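Local coordinates for SnoaL-like domain-containing protein (Burkholderia thailandensis E264, PDB 3H3H) that is of unknown function but belongs to the SnoaL-like branch of the NTF2 superfamily, whose cone-shaped folds commonly enclose a ligand pocket, at residues E78-L83 and A90-G95; A101-H106 and A116-A121. One frame throughout, in Å; residues are numbered along the deposited sequence.

Contact 1: residues E78-L83 and A90-G95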
ATOM      1  N   GLU B  78      -3.379  -2.119 -16.367  1.00 12.28           N
ATOM      2  CA  GLU B  78      -3.113  -0.722 -16.753  1.00 12.02           C
ATOM      3  C   GLU B  78      -2.512   0.019 -15.604  1.00 13.45           C
ATOM      4  O   GLU B  78      -3.175   0.219 -14.592  1.00 13.97           O
ATOM      5  CB  GLU B  78      -4.409   0.019 -17.240  1.00 12.63           C
ATOM      6  CG  GLU B  78      -4.178   1.494 -17.489  1.00 15.61           C
ATOM      7  CD  GLU B  78      -5.350   2.184 -18.128  1.00 16.40           C
ATOM      8  OE1 GLU B  78      -6.378   1.532 -18.379  1.00 13.73           O
ATOM      9  OE2 GLU B  78      -5.215   3.382 -18.368  1.00 12.75           O
ATOM     10  N   TRP B  79      -1.315   0.540 -15.802  1.00 13.56           N
ATOM     11  CA  TRP B  79      -0.628   1.319 -14.773  1.00 15.36           C
ATOM     12  C   TRP B  79      -1.211   2.701 -14.593  1.00 13.90           C
ATOM     13  O   TRP B  79      -1.262   3.479 -15.546  1.00 14.58           O
ATOM     14  CB  TRP B  79       0.821   1.415 -15.127  1.00 15.69           C
ATOM     15  CG  TRP B  79       1.699   2.115 -14.175  1.00 17.05           C
ATOM     16  CD1 TRP B  79       1.527   2.272 -12.849  1.00 14.66           C
ATOM     17  CD2 TRP B  79       2.966   2.723 -14.489  1.00 16.05           C
ATOM     18  NE1 TRP B  79       2.559   2.965 -12.308  1.00 16.36           N
ATOM     19  CE2 TRP B  79       3.468   3.262 -13.294  1.00 19.63           C
ATOM     20  CE3 TRP B  79       3.719   2.854 -15.657  1.00 21.20           C
ATOM     21  CZ2 TRP B  79       4.705   3.898 -13.219  1.00 17.02           C
ATOM     22  CZ3 TRP B  79       4.956   3.536 -15.599  1.00 23.21           C
ATOM     23  CH2 TRP B  79       5.421   4.063 -14.396  1.00 23.91           C
ATOM     24  N   ILE B  80      -1.700   2.985 -13.399  1.00 13.67           N
ATOM     25  CA  ILE B  80      -2.272   4.300 -13.062  1.00 11.87           C
ATOM     26  C   ILE B  80      -1.271   5.191 -12.345  1.00 12.12           C
ATOM     27  O   ILE B  80      -0.961   6.276 -12.842  1.00 14.90           O
ATOM     28  CB  ILE B  80      -3.556   4.185 -12.238  1.00 11.03           C
ATOM     29  CG1 ILE B  80      -4.609   3.400 -13.031  1.00 15.83           C
ATOM     30  CG2 ILE B  80      -4.053   5.568 -11.831  1.00  9.93           C
ATOM     31  CD1 ILE B  80      -5.836   2.978 -12.197  1.00 14.41           C
ATOM     32  N   ALA B  81      -0.698   4.740 -11.231  1.00 11.19           N
ATOM     33  CA  ALA B  81       0.254   5.595 -10.539  1.00 12.47           C
ATOM     34  C   ALA B  81       1.196   4.766  -9.708  1.00 10.45           C
ATOM     35  O   ALA B  81       0.870   3.657  -9.315  1.00 12.43           O
ATOM     36  CB  ALA B  81      -0.524   6.550  -9.595  1.00 12.88           C
ATOM     37  N   THR B  82       2.349   5.331  -9.375  1.00 12.02           N
ATOM     38  CA  THR B  82       3.245   4.680  -8.454  1.00 12.77           C
ATOM     39  C   THR B  82       3.604   5.669  -7.359  1.00 12.38           C
ATOM     40  O   THR B  82       3.891   6.846  -7.654  1.00 14.81           O
ATOM     41  CB  THR B  82       4.527   4.233  -9.136  1.00 17.47           C
ATOM     42  OG1 THR B  82       4.249   3.066  -9.898  1.00 20.37           O
ATOM     43  CG2 THR B  82       5.535   3.823  -8.101  1.00 22.36           C
ATOM     44  N   LEU B  83       3.619   5.192  -6.131  1.00 11.66           N
ATOM     45  CA  LEU B  83       3.923   6.067  -4.993  1.00 11.60           C
ATOM     46  C   LEU B  83       5.009   5.392  -4.186  1.00 12.20           C
ATOM     47  O   LEU B  83       5.036   4.174  -4.077  1.00 15.03           O
ATOM     48  CB  LEU B  83       2.703   6.283  -4.159  1.00 13.06           C
ATOM     49  CG  LEU B  83       1.542   6.849  -4.992  1.00 15.41           C
ATOM     50  CD1 LEU B  83       0.606   5.701  -5.453  1.00 13.43           C
ATOM     51  CD2 LEU B  83       0.786   7.870  -4.158  1.00 14.32           C
ATOM     52  N   ALA B  90       4.270   1.485  -4.068  1.00 11.98           N
ATOM     53  CA  ALA B  90       2.866   1.107  -4.237  1.00  8.99           C
ATOM     54  C   ALA B  90       2.513   1.337  -5.664  1.00 13.68           C
ATOM     55  O   ALA B  90       2.711   2.450  -6.172  1.00 13.62           O
ATOM     56  CB  ALA B  90       1.946   1.985  -3.364  1.00 11.16           C
ATOM     57  N   ILE B  91       2.062   0.289  -6.338  1.00 11.57           N
ATOM     58  CA  ILE B  91       1.632   0.397  -7.715  1.00 10.57           C
ATOM     59  C   ILE B  91       0.122   0.346  -7.733  1.00 11.40           C
ATOM     60  O   ILE B  91      -0.463  -0.628  -7.312  1.00 12.10           O
ATOM     61  CB  ILE B  91       2.197  -0.717  -8.612  1.00 13.33           C
ATOM     62  CG1 ILE B  91       3.750  -0.720  -8.563  1.00 11.13           C
ATOM     63  CG2 ILE B  91       1.705  -0.537 -10.107  1.00 14.24           C
ATOM     64  CD1 ILE B  91       4.388  -1.807  -9.514  1.00 11.72           C
ATOM     65  N   HIS B  92      -0.488   1.381  -8.310  1.00 12.51           N
ATOM     66  CA  HIS B  92      -1.933   1.481  -8.435  1.00 12.60           C
ATOM     67  C   HIS B  92      -2.184   1.182  -9.894  1.00 15.07           C
ATOM     68  O   HIS B  92      -1.596   1.797 -10.788  1.00 11.03           O
ATOM     69  CB  HIS B  92      -2.353   2.882  -7.994  1.00 14.42           C
ATOM     70  CG  HIS B  92      -3.807   3.161  -8.109  1.00 16.29           C
ATOM     71  ND1 HIS B  92      -4.775   2.265  -7.707  1.00 11.93           N
ATOM     72  CD2 HIS B  92      -4.457   4.257  -8.563  1.00 13.46           C
ATOM     73  CE1 HIS B  92      -5.968   2.800  -7.924  1.00 16.55           C
ATOM     74  NE2 HIS B  92      -5.805   4.020  -8.408  1.00 15.79           N
ATOM     75  N   TYR B  93      -3.063   0.226 -10.133  1.00 11.66           N
ATOM     76  CA  TYR B  93      -3.312  -0.201 -11.492  1.00 14.28           C
ATOM     77  C   TYR B  93      -4.683  -0.789 -11.614  1.00 13.31           C
ATOM     78  O   TYR B  93      -5.385  -0.986 -10.615  1.00 14.02           O
ATOM     79  CB  TYR B  93      -2.258  -1.230 -11.903  1.00 14.40           C
ATOM     80  CG  TYR B  93      -2.281  -2.549 -11.165  1.00 13.53           C
ATOM     81  CD1 TYR B  93      -1.609  -2.724  -9.980  1.00 14.99           C
ATOM     82  CD2 TYR B  93      -2.901  -3.685 -11.713  1.00 11.24           C
ATOM     83  CE1 TYR B  93      -1.591  -3.942  -9.369  1.00 13.42           C
ATOM     84  CE2 TYR B  93      -2.875  -4.888 -11.095  1.00 12.89           C
ATOM     85  CZ  TYR B  93      -2.202  -5.037  -9.933  1.00 13.86           C
ATOM     86  OH  TYR B  93      -2.178  -6.282  -9.311  1.00 14.56           O
ATOM     87  N   ARG B  94      -5.132  -0.899 -12.852  1.00 12.36           N
ATOM     88  CA  ARG B  94      -6.370  -1.559 -13.150  1.00 12.30           C
ATOM     89  C   ARG B  94      -6.099  -2.976 -13.583  1.00 19.00           C
ATOM     90  O   ARG B  94      -5.333  -3.198 -14.523  1.00 18.78           O
ATOM     91  CB  ARG B  94      -7.094  -0.773 -14.230  1.00 13.39           C
ATOM     92  CG  ARG B  94      -8.441  -1.372 -14.593  1.00 19.64           C
ATOM     93  CD  ARG B  94      -9.154  -0.358 -15.486  1.00 24.85           C
ATOM     94  NE  ARG B  94     -10.503  -0.784 -15.827  1.00 26.33           N
ATOM     95  CZ  ARG B  94     -10.816  -1.532 -16.864  1.00 25.49           C
ATOM     96  NH1 ARG B  94      -9.891  -1.960 -17.712  1.00 31.94           N
ATOM     97  NH2 ARG B  94     -12.090  -1.846 -17.063  1.00 35.18           N
ATOM     98  N   GLY B  95      -6.700  -3.913 -12.843  1.00 22.04           N
ATOM     99  CA  GLY B  95      -6.462  -5.348 -12.960  1.00 23.79           C
ATOM    100  C   GLY B  95      -7.002  -5.958 -14.225  1.00 22.32           C
ATOM    101  O   GLY B  95      -7.667  -5.311 -15.056  1.00 20.47           O
TER
HETATM  102  O   HOH W   1      -7.278  -1.041 -18.193  1.00 35.69           O
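Ile80 and Ala81 both face His92 across an antiparallel strand pair, and the carbonyl oxygen of His92 accepts from both: Ile80 N lies 2.9 Å and Ala81 N 3.1 Å from His92 O. The extra residue turns the Ile80 side chain toward strand 90-94. There its CG2 meets His92 CD2 at 3.5 Å, while CD1 sits over one face of the imidazole in a CH-pi contact, 4.2 Å from the ring centroid and 21° off the normal. His92 presents that face because CG is anti to the backbone N (chi1 178°); its ND1 bonds to Ala101 O on the next strand, which fixes the ring's rotation. Trp79, Thr82, Ile91 and Tyr93 share the other side of the sheet. The Trp79 indole crosses Ile91 at about a right angle, CD1 standing 3.9 Å from Ile91 CG2, and its NE1 donates to Thr82 OG1 (2.9 Å), a bent bond that also steadies the indole; Thr82 OG1 bonds to Ser14 of helix 7-22 as well. Tyr93 holds CG between its backbone N and carbonyl carbon (chi1 66°), which swings the phenol away from strand 78-83 toward Glu103, its hydrogen-bond partner. At the exposed end the extended chains of Glu78 and Arg94 do not touch at their charges; a water bridges them, 2.7 Å from Glu78 OE1 and 2.8 Å from Arg94 NH1. The whole is a beta hairpin interrupted by a classic bulge, at the outer edge, within the subunit, of the curved sheet of an NTF2-like fold.

Contact 2: residues A101-H106 and A116-A121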
ATOM      1  N   ALA B 101      -6.763  -1.868  -8.392  1.00 11.51           N
ATOM      2  CA  ALA B 101      -5.772  -2.536  -7.599  1.00 10.61           C
ATOM      3  C   ALA B 101      -4.730  -1.592  -7.078  1.00 11.20           C
ATOM      4  O   ALA B 101      -4.376  -0.580  -7.663  1.00 13.42           O
ATOM      5  CB  ALA B 101      -5.047  -3.620  -8.452  1.00 11.16           C
ATOM      6  N   LEU B 102      -4.179  -1.993  -5.953  1.00 12.55           N
ATOM      7  CA  LEU B 102      -3.121  -1.248  -5.295  1.00 12.30           C
ATOM      8  C   LEU B 102      -2.256  -2.275  -4.568  1.00 13.03           C
ATOM      9  O   LEU B 102      -2.637  -2.911  -3.581  1.00 12.86           O
ATOM     10  CB  LEU B 102      -3.666  -0.230  -4.318  1.00 13.02           C
ATOM     11  CG  LEU B 102      -2.685   0.688  -3.611  1.00 13.46           C
ATOM     12  CD1 LEU B 102      -1.594   0.039  -2.751  1.00 12.09           C
ATOM     13  CD2 LEU B 102      -1.970   1.589  -4.672  1.00 16.71           C
ATOM     14  N   GLU B 103      -1.049  -2.483  -5.120  1.00 12.55           N
ATOM     15  CA  GLU B 103      -0.143  -3.484  -4.650  1.00 11.85           C
ATOM     16  C   GLU B 103       1.051  -2.804  -4.045  1.00 11.30           C
ATOM     17  O   GLU B 103       1.683  -1.970  -4.672  1.00 12.48           O
ATOM     18  CB  GLU B 103       0.232  -4.430  -5.823  1.00 15.50           C
ATOM     19  CG  GLU B 103       0.643  -5.799  -5.438  1.00 18.28           C
ATOM     20  CD  GLU B 103       0.139  -6.844  -6.420  1.00 15.65           C
ATOM     21  OE1 GLU B 103       0.876  -7.805  -6.688  1.00 21.39           O
ATOM     22  OE2 GLU B 103      -0.939  -6.677  -7.030  1.00 19.63           O
ATOM     23  N   VAL B 104       1.390  -3.202  -2.823  1.00 10.88           N
ATOM     24  CA  VAL B 104       2.491  -2.621  -2.102  1.00 12.70           C
ATOM     25  C   VAL B 104       3.630  -3.638  -2.115  1.00 14.74           C
ATOM     26  O   VAL B 104       3.427  -4.833  -1.760  1.00 13.04           O
ATOM     27  CB  VAL B 104       2.106  -2.333  -0.674  1.00 14.41           C
ATOM     28  CG1 VAL B 104       3.301  -1.757   0.053  1.00 14.72           C
ATOM     29  CG2 VAL B 104       0.913  -1.297  -0.629  1.00 17.26           C
ATOM     30  N   PHE B 105       4.824  -3.144  -2.480  1.00 13.53           N
ATOM     31  CA  PHE B 105       5.989  -3.984  -2.578  1.00 13.68           C
ATOM     32  C   PHE B 105       7.068  -3.485  -1.673  1.00 10.68           C
ATOM     33  O   PHE B 105       7.527  -2.333  -1.788  1.00 13.32           O
ATOM     34  CB  PHE B 105       6.533  -3.945  -3.993  1.00 13.54           C
ATOM     35  CG  PHE B 105       5.526  -4.295  -5.060  1.00 13.94           C
ATOM     36  CD1 PHE B 105       4.682  -3.333  -5.622  1.00 12.83           C
ATOM     37  CD2 PHE B 105       5.441  -5.584  -5.559  1.00 14.15           C
ATOM     38  CE1 PHE B 105       3.779  -3.673  -6.585  1.00 12.37           C
ATOM     39  CE2 PHE B 105       4.521  -5.926  -6.555  1.00 13.87           C
ATOM     40  CZ  PHE B 105       3.692  -4.983  -7.070  1.00 13.86           C
ATOM     41  N   HIS B 106       7.493  -4.329  -0.754  1.00 10.84           N
ATOM     42  CA  HIS B 106       8.580  -4.030   0.133  1.00 11.05           C
ATOM     43  C   HIS B 106       9.839  -4.656  -0.395  1.00 12.96           C
ATOM     44  O   HIS B 106       9.844  -5.803  -0.836  1.00 14.98           O
ATOM     45  CB  HIS B 106       8.337  -4.573   1.503  1.00 13.20           C
ATOM     46  CG  HIS B 106       7.190  -3.929   2.187  1.00 14.16           C
ATOM     47  ND1 HIS B 106       7.335  -2.849   3.036  1.00 18.28           N
ATOM     48  CD2 HIS B 106       5.861  -4.186   2.100  1.00 16.32           C
ATOM     49  CE1 HIS B 106       6.139  -2.483   3.461  1.00 22.19           C
ATOM     50  NE2 HIS B 106       5.228  -3.280   2.923  1.00 17.48           N
ATOM     51  N   ALA B 116       4.947  -8.530  -0.636  1.00 13.03           N
ATOM     52  CA  ALA B 116       3.982  -7.782  -1.451  1.00 13.09           C
ATOM     53  C   ALA B 116       2.613  -8.044  -0.911  1.00 13.73           C
ATOM     54  O   ALA B 116       2.347  -9.138  -0.436  1.00 14.78           O
ATOM     55  CB  ALA B 116       4.068  -8.124  -2.950  1.00 13.57           C
ATOM     56  N   LEU B 117       1.768  -6.995  -0.931  1.00 12.01           N
ATOM     57  CA  LEU B 117       0.384  -7.091  -0.411  1.00 12.21           C
ATOM     58  C   LEU B 117      -0.519  -6.459  -1.463  1.00 13.31           C
ATOM     59  O   LEU B 117      -0.308  -5.333  -1.874  1.00 13.29           O
ATOM     60  CB  LEU B 117       0.226  -6.287   0.866  1.00 13.44           C
ATOM     61  CG  LEU B 117       1.160  -6.550   2.010  1.00 23.06           C
ATOM     62  CD1 LEU B 117       2.527  -5.853   1.765  1.00 20.14           C
ATOM     63  CD2 LEU B 117       0.466  -6.008   3.282  1.00 27.04           C
ATOM     64  N   ALA B 118      -1.542  -7.205  -1.878  1.00 10.60           N
ATOM     65  CA  ALA B 118      -2.478  -6.776  -2.872  1.00 12.95           C
ATOM     66  C   ALA B 118      -3.725  -6.188  -2.180  1.00 12.44           C
ATOM     67  O   ALA B 118      -4.160  -6.672  -1.116  1.00 14.21           O
ATOM     68  CB  ALA B 118      -2.851  -7.936  -3.750  1.00 13.77           C
ATOM     69  N   HIS B 119      -4.335  -5.203  -2.832  1.00 11.91           N
ATOM     70  CA  HIS B 119      -5.541  -4.565  -2.370  1.00 11.15           C
ATOM     71  C   HIS B 119      -6.382  -4.320  -3.583  1.00 12.69           C
ATOM     72  O   HIS B 119      -5.855  -3.977  -4.652  1.00 11.38           O
ATOM     73  CB  HIS B 119      -5.274  -3.200  -1.750  1.00 11.52           C
ATOM     74  CG  HIS B 119      -4.292  -3.202  -0.628  1.00 10.76           C
ATOM     75  ND1 HIS B 119      -2.930  -3.318  -0.831  1.00 12.57           N
ATOM     76  CD2 HIS B 119      -4.473  -3.027   0.706  1.00 14.43           C
ATOM     77  CE1 HIS B 119      -2.333  -3.343   0.360  1.00 16.30           C
ATOM     78  NE2 HIS B 119      -3.243  -3.107   1.302  1.00 13.44           N
ATOM     79  N   TYR B 120      -7.701  -4.475  -3.441  1.00 10.19           N
ATOM     80  CA  TYR B 120      -8.619  -4.255  -4.562  1.00  9.82           C
ATOM     81  C   TYR B 120      -9.877  -3.523  -4.197  1.00 12.97           C
ATOM     82  O   TYR B 120     -10.278  -3.476  -3.028  1.00 11.37           O
ATOM     83  CB  TYR B 120      -9.057  -5.642  -5.079  1.00 13.08           C
ATOM     84  CG  TYR B 120      -7.946  -6.452  -5.626  1.00 11.02           C
ATOM     85  CD1 TYR B 120      -7.447  -6.166  -6.895  1.00 14.51           C
ATOM     86  CD2 TYR B 120      -7.357  -7.481  -4.916  1.00 12.44           C
ATOM     87  CE1 TYR B 120      -6.446  -6.846  -7.409  1.00 18.45           C
ATOM     88  CE2 TYR B 120      -6.308  -8.191  -5.464  1.00 14.13           C
ATOM     89  CZ  TYR B 120      -5.888  -7.869  -6.702  1.00 18.32           C
ATOM     90  OH  TYR B 120      -4.858  -8.548  -7.247  1.00 17.46           O
ATOM     91  N   ALA B 121     -10.506  -2.938  -5.228  1.00 15.87           N
ATOM     92  CA  ALA B 121     -11.857  -2.418  -5.141  1.00 20.29           C
ATOM     93  C   ALA B 121     -12.558  -2.587  -6.501  1.00 21.43           C
ATOM     94  O   ALA B 121     -11.919  -2.830  -7.557  1.00 24.73           O
ATOM     95  CB  ALA B 121     -11.811  -0.992  -4.772  1.00 18.28           C
TER
HETATM   96  O   HOH W   2      -3.187  -5.327  -5.815  1.00 18.29           O
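His119 ties itself to Leu102 by side chain and backbone: ND1 donates to Leu102 O at 2.8 Å, the oxygen lying near the imidazole plane, and Leu102 N donates to His119 O. With CG beside the backbone N (chi1 -56°), the ring lies alongside Leu102 and can reach that carbonyl, while NE2 bonds to Ser88 of the second subunit. This beta hairpin of the NTF2-like sheet is further closed by the reciprocal pair Val104 N to Leu117 O and Leu117 N to Val104 O, at 2.9 and 2.8 Å. A water donates to Glu103 OE2 and accepts from His119 N, the latter a long 3.2 Å. Tyr93 OH and the water both hold this carboxylate oxygen; Ala118 CB lies 4.0 Å from Glu103 OE2. On this side of the sheet Ala116 CB packs against CD2 of Phe105, whose ring meets Trp17 and Phe13 edge-to-face. The Tyr120 ring reaches Ala101, CE1 being 3.7 Å from Ala101 CB, and its OH hydrogen-bonds to an unidentified bound molecule, consistent with a pocket here. Val104 and Leu117 point to the side of Leu102 and His119, where Leu117 CD1 meets the His106 ring edge in plane, 3.7 Å from His106 CD2.

Contacts 1 and 2 are successive antiparallel hairpins of one mixed sheet, joined where strand 88-94 lies beside strand 100-107. Contact 1 holds the outermost strand of this chain at that end of the sheet, with solvent-exposed residues at one end and a bulge; contact 2 lies further inside, is nearly all buried and keeps an unshifted register. They share a side-chain layer, joined by the bond between Tyr93 and Glu103 and by Ile91 CD1 packing on Phe105 CE1. On the opposite side His92 rests against Leu102. Their polar chemistry differs accordingly, a water-bridged charged pair at the exposed end of contact 1 against an enclosed carboxylate and histidine in contact 2. Both also touch the second subunit of the dimer.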